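Local coordinates for sulfide-quinone reductase (Aquifex aeolicus, PDB 3HYW), which catalyses the oxidation of hydrogen sulfide with a quinone as electron acceptor, using FAD and building up polysulfur that is finally released, typically as cyclooctasulfur, at residues P189-F194 with R204-L209; G197-S202 with V370-G375. One frame throughout, in Å; residues are numbered along the deposited sequence.

Overall arrangement
Both contacts hold the same piece of chain, the loop that leaves strand 182-185 and runs into helix 202-212, their centres 9 Å apart. Contact 1 is buried: the early part of the loop, 189-194, folds back against the helix that follows it, with aliphatic side chains, the F194 ring and one bridging water. Contact 2 is a surface contact, most of its residues partly exposed, and joins segments far apart in sequence, 197-202 meeting strand 369-375 through methyl groups and a glycine backbone, while the far side of the strand carries a detergent molecule. Probable hydrogen bonds stitch the two together: S202 OG to G192 O, 2.6 Å, and G198 N to H193 O, 3.0 Å.

Contact 1 (P189-F194 with R204-L209); sequences PYLGHF and RLVEDL
L191 and G192 meet V206 where a type II beta turn, Y190 to H193, presses on helix 202-212; G192 CA and V206 CA come within 5.9 Å of each other. No direct hydrogen bond crosses, and the turn's own bond from H193 N to Y190 O is weak. With a phi of 70°, G192 sits where glycine is favoured, and a beta carbon there would also crowd V206 CG2. L191 points its side chain at the helix: its CG rests 4.0 Å from V206 CG1, and its CD2 crosses E207 at CG, 3.8 Å away. V206 divides its two methyls between neighbours. CG1, trans to the backbone N (chi1 176°), faces L191, while CG2 turns to the CA of G192 and, at 4.2 Å, to CZ of F194, approaching that ring obliquely. The helix and loop lie in the pyridine nucleotide-disulphide oxidoreductase fold, the loop following strand 182-185 of the mixed sheet. F194 also lines the octathiocane pocket, and its ring meets those of Y161 and F358 edge-to-face. G192 CA sits over one face of the F194 ring, toward its rim. A water completes the seam: it accepts from L191 N at 2.9 Å and donates to E207 OE2 at 2.7 Å, tying the turn's amide to the carboxylate.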
ATOM      1  N   PRO A 189      10.803 -10.090  -7.382  1.00 29.77           N
ATOM      2  CA  PRO A 189       9.942  -9.215  -8.172  1.00 29.62           C
ATOM      3  C   PRO A 189       9.442  -8.033  -7.346  1.00 29.88           C
ATOM      4  O   PRO A 189       9.089  -7.001  -7.900  1.00 29.39           O
ATOM      5  CB  PRO A 189       8.770 -10.125  -8.560  1.00 29.65           C
ATOM      6  CG  PRO A 189       8.759 -11.200  -7.515  1.00 29.55           C
ATOM      7  CD  PRO A 189      10.198 -11.420  -7.171  1.00 29.42           C
ATOM      8  N   TYR A 190       9.413  -8.201  -6.026  1.00 30.31           N
ATOM      9  CA  TYR A 190       9.049  -7.124  -5.103  1.00 30.77           C
ATOM     10  C   TYR A 190       9.659  -7.416  -3.742  1.00 30.84           C
ATOM     11  O   TYR A 190      10.072  -8.543  -3.475  1.00 31.09           O
ATOM     12  CB  TYR A 190       7.524  -6.979  -4.993  1.00 30.86           C
ATOM     13  CG  TYR A 190       6.803  -8.272  -4.698  1.00 31.03           C
ATOM     14  CD1 TYR A 190       6.722  -8.764  -3.397  1.00 31.35           C
ATOM     15  CD2 TYR A 190       6.205  -9.007  -5.719  1.00 32.74           C
ATOM     16  CE1 TYR A 190       6.066  -9.956  -3.120  1.00 31.65           C
ATOM     17  CE2 TYR A 190       5.541 -10.208  -5.448  1.00 32.53           C
ATOM     18  CZ  TYR A 190       5.483 -10.672  -4.147  1.00 31.47           C
ATOM     19  OH  TYR A 190       4.831 -11.846  -3.854  1.00 32.58           O
ATOM     20  N   LEU A 191       9.713  -6.406  -2.882  1.00 30.94           N
ATOM     21  CA  LEU A 191      10.258  -6.574  -1.535  1.00 31.27           C
ATOM     22  C   LEU A 191       9.427  -7.582  -0.748  1.00 31.07           C
ATOM     23  O   LEU A 191       8.210  -7.603  -0.867  1.00 31.09           O
ATOM     24  CB  LEU A 191      10.248  -5.236  -0.807  1.00 31.06           C
ATOM     25  CG  LEU A 191      11.487  -4.340  -0.741  1.00 31.93           C
ATOM     26  CD1 LEU A 191      12.389  -4.425  -1.967  1.00 31.96           C
ATOM     27  CD2 LEU A 191      11.047  -2.917  -0.467  1.00 31.16           C
ATOM     28  N   GLY A 192      10.080  -8.410   0.062  1.00 31.13           N
ATOM     29  CA  GLY A 192       9.355  -9.349   0.902  1.00 30.66           C
ATOM     30  C   GLY A 192       8.695 -10.485   0.138  1.00 30.77           C
ATOM     31  O   GLY A 192       7.734 -11.089   0.629  1.00 30.60           O
ATOM     32  N   HIS A 193       9.198 -10.758  -1.070  1.00 30.65           N
ATOM     33  CA  HIS A 193       8.842 -11.960  -1.828  1.00 30.75           C
ATOM     34  C   HIS A 193       9.495 -13.198  -1.216  1.00 30.79           C
ATOM     35  O   HIS A 193       8.843 -14.237  -1.070  1.00 30.41           O
ATOM     36  CB  HIS A 193       9.258 -11.808  -3.298  1.00 30.82           C
ATOM     37  CG  HIS A 193       8.927 -12.989  -4.155  1.00 30.29           C
ATOM     38  ND1 HIS A 193       9.748 -14.093  -4.254  1.00 30.78           N
ATOM     39  CD2 HIS A 193       7.882 -13.225  -4.983  1.00 30.59           C
ATOM     40  CE1 HIS A 193       9.217 -14.963  -5.092  1.00 29.53           C
ATOM     41  NE2 HIS A 193       8.083 -14.462  -5.547  1.00 30.92           N
ATOM     42  N   PHE A 194      10.788 -13.086  -0.891  1.00 31.05           N
ATOM     43  CA  PHE A 194      11.552 -14.122  -0.169  1.00 31.37           C
ATOM     44  C   PHE A 194      11.752 -15.448  -0.920  1.00 31.84           C
ATOM     45  O   PHE A 194      12.202 -16.426  -0.330  1.00 31.75           O
ATOM     46  CB  PHE A 194      10.940 -14.426   1.209  1.00 31.35           C
ATOM     47  CG  PHE A 194      10.806 -13.229   2.120  1.00 31.32           C
ATOM     48  CD1 PHE A 194      11.857 -12.322   2.285  1.00 32.03           C
ATOM     49  CD2 PHE A 194       9.633 -13.037   2.852  1.00 32.53           C
ATOM     50  CE1 PHE A 194      11.727 -11.218   3.145  1.00 32.58           C
ATOM     51  CE2 PHE A 194       9.491 -11.945   3.723  1.00 32.22           C
ATOM     52  CZ  PHE A 194      10.544 -11.032   3.869  1.00 32.33           C
ATOM     53  N   ARG A 204       4.082  -5.275   1.722  1.00 36.49           N
ATOM     54  CA  ARG A 204       3.599  -4.042   2.338  1.00 37.30           C
ATOM     55  C   ARG A 204       4.381  -3.711   3.613  1.00 37.05           C
ATOM     56  O   ARG A 204       4.734  -2.553   3.844  1.00 37.62           O
ATOM     57  CB  ARG A 204       2.096  -4.182   2.623  1.00 37.54           C
ATOM     58  CG  ARG A 204       1.316  -2.894   2.839  1.00 39.55           C
ATOM     59  CD  ARG A 204      -0.163  -3.096   2.468  1.00 42.37           C
ATOM     60  NE  ARG A 204      -0.450  -2.611   1.116  1.00 44.66           N
ATOM     61  CZ  ARG A 204      -1.381  -3.099   0.295  1.00 46.26           C
ATOM     62  NH1 ARG A 204      -2.147  -4.120   0.654  1.00 46.46           N
ATOM     63  NH2 ARG A 204      -1.546  -2.556  -0.905  1.00 47.65           N
ATOM     64  N   LEU A 205       4.657  -4.734   4.420  1.00 36.84           N
ATOM     65  CA  LEU A 205       5.420  -4.608   5.665  1.00 36.30           C
ATOM     66  C   LEU A 205       6.863  -4.146   5.439  1.00 35.63           C
ATOM     67  O   LEU A 205       7.332  -3.230   6.110  1.00 35.26           O
ATOM     68  CB  LEU A 205       5.420  -5.949   6.427  1.00 36.52           C
ATOM     69  CG  LEU A 205       6.061  -6.067   7.820  1.00 37.35           C
ATOM     70  CD1 LEU A 205       5.340  -7.125   8.659  1.00 38.53           C
ATOM     71  CD2 LEU A 205       7.565  -6.368   7.779  1.00 38.95           C
ATOM     72  N   VAL A 206       7.569  -4.808   4.523  1.00 34.95           N
ATOM     73  CA  VAL A 206       8.976  -4.490   4.261  1.00 34.53           C
ATOM     74  C   VAL A 206       9.111  -3.140   3.552  1.00 34.41           C
ATOM     75  O   VAL A 206      10.031  -2.381   3.841  1.00 34.12           O
ATOM     76  CB  VAL A 206       9.698  -5.606   3.456  1.00 34.45           C
ATOM     77  CG1 VAL A 206      11.133  -5.192   3.125  1.00 34.11           C
ATOM     78  CG2 VAL A 206       9.707  -6.902   4.238  1.00 34.06           C
ATOM     79  N   GLU A 207       8.198  -2.855   2.626  1.00 34.76           N
ATOM     80  CA  GLU A 207       8.157  -1.555   1.950  1.00 35.57           C
ATOM     81  C   GLU A 207       8.023  -0.410   2.953  1.00 35.85           C
ATOM     82  O   GLU A 207       8.782   0.559   2.890  1.00 36.09           O
ATOM     83  CB  GLU A 207       7.010  -1.491   0.943  1.00 35.51           C
ATOM     84  CG  GLU A 207       7.316  -2.100  -0.411  1.00 35.82           C
ATOM     85  CD  GLU A 207       6.115  -2.096  -1.342  1.00 36.36           C
ATOM     86  OE1 GLU A 207       5.009  -1.701  -0.909  1.00 38.70           O
ATOM     87  OE2 GLU A 207       6.274  -2.492  -2.512  1.00 37.57           O
ATOM     88  N   ASP A 208       7.067  -0.529   3.877  1.00 36.29           N
ATOM     89  CA  ASP A 208       6.830   0.511   4.887  1.00 36.85           C
ATOM     90  C   ASP A 208       8.029   0.653   5.810  1.00 36.54           C
ATOM     91  O   ASP A 208       8.374   1.755   6.228  1.00 36.88           O
ATOM     92  CB  ASP A 208       5.590   0.198   5.732  1.00 37.07           C
ATOM     93  CG  ASP A 208       4.297   0.464   5.002  1.00 38.53           C
ATOM     94  OD1 ASP A 208       4.333   0.806   3.797  1.00 40.45           O
ATOM     95  OD2 ASP A 208       3.234   0.334   5.643  1.00 39.75           O
ATOM     96  N   LEU A 209       8.652  -0.477   6.111  1.00 36.19           N
ATOM     97  CA  LEU A 209       9.817  -0.546   6.979  1.00 35.77           C
ATOM     98  C   LEU A 209      11.043   0.116   6.350  1.00 35.03           C
ATOM     99  O   LEU A 209      11.764   0.848   7.022  1.00 35.24           O
ATOM    100  CB  LEU A 209      10.110  -2.011   7.301  1.00 36.18           C
ATOM    101  CG  LEU A 209      11.209  -2.372   8.293  1.00 37.30           C
ATOM    102  CD1 LEU A 209      10.777  -2.042   9.719  1.00 38.28           C
ATOM    103  CD2 LEU A 209      11.518  -3.847   8.155  1.00 38.53           C
TER
HETATM  104  O   HOH W   1       8.266  -4.016  -3.525  1.00 30.48           O

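Contact 2 (G197-S202 with V370-G375); sequences GGIGAS and VITKMG. With LMT (dodecyl-beta-D-maltoside), chain I.
Strand 369-375, an outermost strand of a three-stranded antiparallel sheet, takes the loop ahead of helix 202-212 against one side, I199 and G200 lying over V370 and T372. The strand's backbone is paired with strand 355-361, and no hydrogen bond links it to 197-202. I199 does the touching with CG2, which its first torsion (chi1 -64°) sets trans to the backbone N. That methyl sits 3.9 Å from V370 CB; it also faces T372, though the placement of T372 CG2 against the loop is doubtful. Next to it G200 offers bare backbone, its CA 3.7 Å from V370 CG2; a beta carbon there would be crowded against V370 CG2, and its positive phi favours glycine too. A201 is the N-cap residue of the helix and the centre of an inverse gamma turn, and it packs on D208 of the third subunit, so the contact lies near a subunit boundary. Within the loop, S202 OG accepts from I199 N at 2.9 Å, a nearly straight bond (171°) that closes the segment on itself. Behind I199, F194 and F358 continue the apolar packing toward the octathiocane pocket. K373 reaches a bound dodecyl-maltoside instead of the loop, on a chain extended beyond CG. With an alanine in its place, which stops at CB, the maltoside is likely to lose both the ammonium donor to its ring oxygen and the methylene contact at that ring. CD of K373 lies 3.3 Å from O5' of the detergent, and NZ donates to the same O5' at 2.9 Å.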
ATOM      1  N   GLY A 197       6.790 -16.139  -2.830  1.00 31.94           N
ATOM      2  CA  GLY A 197       5.612 -15.379  -3.258  1.00 31.73           C
ATOM      3  C   GLY A 197       4.992 -14.572  -2.130  1.00 31.63           C
ATOM      4  O   GLY A 197       3.784 -14.335  -2.108  1.00 31.79           O
ATOM      5  N   GLY A 198       5.825 -14.144  -1.188  1.00 31.72           N
ATOM      6  CA  GLY A 198       5.359 -13.359  -0.052  1.00 31.58           C
ATOM      7  C   GLY A 198       4.774 -14.214   1.060  1.00 31.56           C
ATOM      8  O   GLY A 198       4.384 -15.370   0.842  1.00 31.16           O
ATOM      9  N   ILE A 199       4.730 -13.637   2.259  1.00 31.47           N
ATOM     10  CA  ILE A 199       4.096 -14.262   3.411  1.00 31.44           C
ATOM     11  C   ILE A 199       3.131 -13.239   3.970  1.00 31.49           C
ATOM     12  O   ILE A 199       3.546 -12.242   4.561  1.00 30.98           O
ATOM     13  CB  ILE A 199       5.132 -14.705   4.484  1.00 31.33           C
ATOM     14  CG1 ILE A 199       6.061 -15.791   3.913  1.00 31.78           C
ATOM     15  CG2 ILE A 199       4.420 -15.241   5.722  1.00 31.53           C
ATOM     16  CD1 ILE A 199       7.398 -15.921   4.638  1.00 33.78           C
ATOM     17  N   GLY A 200       1.840 -13.482   3.764  1.00 32.03           N
ATOM     18  CA  GLY A 200       0.809 -12.493   4.094  1.00 32.33           C
ATOM     19  C   GLY A 200       1.165 -11.173   3.440  1.00 32.71           C
ATOM     20  O   GLY A 200       1.586 -11.143   2.285  1.00 33.04           O
ATOM     21  N   ALA A 201       1.036 -10.088   4.194  1.00 33.20           N
ATOM     22  CA  ALA A 201       1.390  -8.760   3.704  1.00 33.42           C
ATOM     23  C   ALA A 201       2.867  -8.399   3.948  1.00 33.53           C
ATOM     24  O   ALA A 201       3.174  -7.282   4.364  1.00 33.58           O
ATOM     25  CB  ALA A 201       0.456  -7.709   4.318  1.00 33.71           C
ATOM     26  N   SER A 202       3.778  -9.336   3.665  1.00 33.53           N
ATOM     27  CA  SER A 202       5.221  -9.102   3.833  1.00 33.63           C
ATOM     28  C   SER A 202       5.780  -8.008   2.913  1.00 34.32           C
ATOM     29  O   SER A 202       6.707  -7.296   3.294  1.00 34.65           O
ATOM     30  CB  SER A 202       6.015 -10.402   3.639  1.00 33.60           C
ATOM     31  OG  SER A 202       5.771 -10.969   2.362  1.00 32.29           O
ATOM     32  N   VAL A 370      -0.840 -18.089   7.524  1.00 34.18           N
ATOM     33  CA  VAL A 370       0.379 -17.311   7.696  1.00 34.56           C
ATOM     34  C   VAL A 370       0.221 -16.385   8.900  1.00 35.07           C
ATOM     35  O   VAL A 370      -0.899 -16.055   9.294  1.00 34.21           O
ATOM     36  CB  VAL A 370       0.745 -16.458   6.439  1.00 34.44           C
ATOM     37  CG1 VAL A 370       1.037 -17.337   5.231  1.00 34.65           C
ATOM     38  CG2 VAL A 370      -0.339 -15.425   6.127  1.00 34.40           C
ATOM     39  N   ILE A 371       1.347 -15.987   9.485  1.00 35.89           N
ATOM     40  CA  ILE A 371       1.376 -14.905  10.473  1.00 37.04           C
ATOM     41  C   ILE A 371       2.507 -13.956  10.110  1.00 37.47           C
ATOM     42  O   ILE A 371       3.626 -14.395   9.866  1.00 37.25           O
ATOM     43  CB  ILE A 371       1.570 -15.425  11.930  1.00 36.88           C
ATOM     44  CG1 ILE A 371       0.427 -16.373  12.319  1.00 37.06           C
ATOM     45  CG2 ILE A 371       1.645 -14.245  12.915  1.00 36.73           C
ATOM     46  CD1 ILE A 371       0.622 -17.100  13.642  1.00 37.82           C
ATOM     47  N   THR A 372       2.200 -12.664  10.049  1.00 38.10           N
ATOM     48  CA  THR A 372       3.201 -11.637   9.774  1.00 39.44           C
ATOM     49  C   THR A 372       3.103 -10.548  10.824  1.00 40.17           C
ATOM     50  O   THR A 372       2.101  -9.827  10.907  1.00 40.04           O
ATOM     51  CB  THR A 372       3.036 -11.007   8.386  1.00 39.25           C
ATOM     52  OG1 THR A 372       1.709 -10.474   8.255  1.00 41.14           O
ATOM     53  CG2 THR A 372       3.260 -12.032   7.335  1.00 39.49           C
ATOM     54  N   LYS A 373       4.146 -10.454  11.642  1.00 40.85           N
ATOM     55  CA  LYS A 373       4.151  -9.548  12.779  1.00 41.98           C
ATOM     56  C   LYS A 373       5.521  -8.921  12.922  1.00 42.17           C
ATOM     57  O   LYS A 373       6.505  -9.411  12.366  1.00 41.82           O
ATOM     58  CB  LYS A 373       3.761 -10.287  14.064  1.00 41.61           C
ATOM     59  CG  LYS A 373       2.272 -10.582  14.158  1.00 42.88           C
ATOM     60  CD  LYS A 373       1.892 -11.281  15.450  1.00 42.97           C
ATOM     61  CE  LYS A 373       0.374 -11.412  15.556  1.00 45.37           C
ATOM     62  NZ  LYS A 373      -0.048 -12.154  16.779  1.00 46.40           N
ATOM     63  N   MET A 374       5.573  -7.828  13.665  1.00 42.53           N
ATOM     64  CA  MET A 374       6.814  -7.114  13.886  1.00 43.33           C
ATOM     65  C   MET A 374       6.759  -6.457  15.254  1.00 42.39           C
ATOM     66  O   MET A 374       5.716  -5.949  15.660  1.00 42.47           O
ATOM     67  CB  MET A 374       7.016  -6.071  12.791  1.00 43.62           C
ATOM     68  CG  MET A 374       8.352  -5.382  12.842  1.00 44.42           C
ATOM     69  SD  MET A 374       8.277  -3.829  11.969  1.00 46.48           S
ATOM     70  CE  MET A 374       9.345  -2.857  13.036  1.00 45.82           C
ATOM     71  N   GLY A 375       7.882  -6.487  15.963  1.00 41.69           N
ATOM     72  CA  GLY A 375       7.976  -5.900  17.294  1.00 40.88           C
ATOM     73  C   GLY A 375       9.304  -6.219  17.947  1.00 40.31           C
ATOM     74  O   GLY A 375      10.074  -7.042  17.443  1.00 40.09           O
TER
HETATM   75  C1B LMT I 600       3.338  -7.701  21.006  0.50 57.04           C
HETATM   76  C2B LMT I 600       3.920  -7.262  22.360  0.50 57.28           C
HETATM   77  C3B LMT I 600       2.926  -6.425  23.164  0.50 57.62           C
HETATM   78  C4B LMT I 600       2.402  -5.271  22.315  0.50 57.66           C
HETATM   79  C5B LMT I 600       1.770  -5.832  21.036  0.50 57.66           C
HETATM   80  C6B LMT I 600       1.197  -4.738  20.136  0.50 57.92           C
HETATM   81  O1B LMT I 600       2.410  -8.784  21.161  0.50 56.41           O
HETATM   82  O2B LMT I 600       4.329  -8.399  23.129  0.50 57.14           O
HETATM   83  O3B LMT I 600       3.556  -5.915  24.346  0.50 57.74           O
HETATM   84  O4' LMT I 600       1.462  -4.501  23.075  0.50 57.61           O
HETATM   85  O5B LMT I 600       2.744  -6.593  20.302  0.50 57.35           O
HETATM   86  O6B LMT I 600       2.255  -3.965  19.556  0.50 58.22           O
HETATM   87  C1' LMT I 600       2.421 -12.696  19.522  0.50 54.98           C
HETATM   88  C2' LMT I 600       3.553 -12.319  20.480  0.50 55.05           C
HETATM   89  C3' LMT I 600       3.199 -11.084  21.303  0.50 55.25           C
HETATM   90  C4' LMT I 600       2.777  -9.932  20.389  0.50 55.58           C
HETATM   91  C5' LMT I 600       1.619 -10.407  19.508  0.50 55.46           C
HETATM   92  C6' LMT I 600       1.139  -9.318  18.556  0.50 55.68           C
HETATM   93  O1' LMT I 600       2.901 -13.720  18.649  0.50 54.87           O
HETATM   94  O2' LMT I 600       3.846 -13.412  21.355  0.50 55.19           O
HETATM   95  O3' LMT I 600       4.332 -10.705  22.090  0.50 55.23           O
HETATM   96  O5' LMT I 600       2.030 -11.553  18.749  0.50 55.24           O
HETATM   97  O6' LMT I 600      -0.279  -9.159  18.688  0.50 55.81           O
HETATM   98  C1  LMT I 600       1.887 -14.618  18.192  0.50 54.27           C
HETATM   99  C2  LMT I 600       2.204 -16.050  18.618  0.50 53.75           C
HETATM  100  C3  LMT I 600       3.544 -16.538  18.072  0.50 53.14           C
HETATM  101  C4  LMT I 600       3.750 -18.016  18.384  0.50 52.61           C
HETATM  102  C5  LMT I 600       5.217 -18.333  18.652  0.50 52.13           C
HETATM  103  C6  LMT I 600       5.431 -19.838  18.762  0.50 51.88           C
HETATM  104  C7  LMT I 600       6.775 -20.165  19.402  0.50 51.59           C
HETATM  105  C8  LMT I 600       6.603 -20.750  20.801  0.50 51.28           C
HETATM  106  C9  LMT I 600       6.742 -19.672  21.871  0.50 50.96           C
HETATM  107  C10 LMT I 600       6.315 -20.194  23.237  0.50 50.76           C
HETATM  108  C11 LMT I 600       7.502 -20.279  24.188  0.50 50.58           C
HETATM  109  C12 LMT I 600       7.078 -19.972  25.606  0.50 50.66           C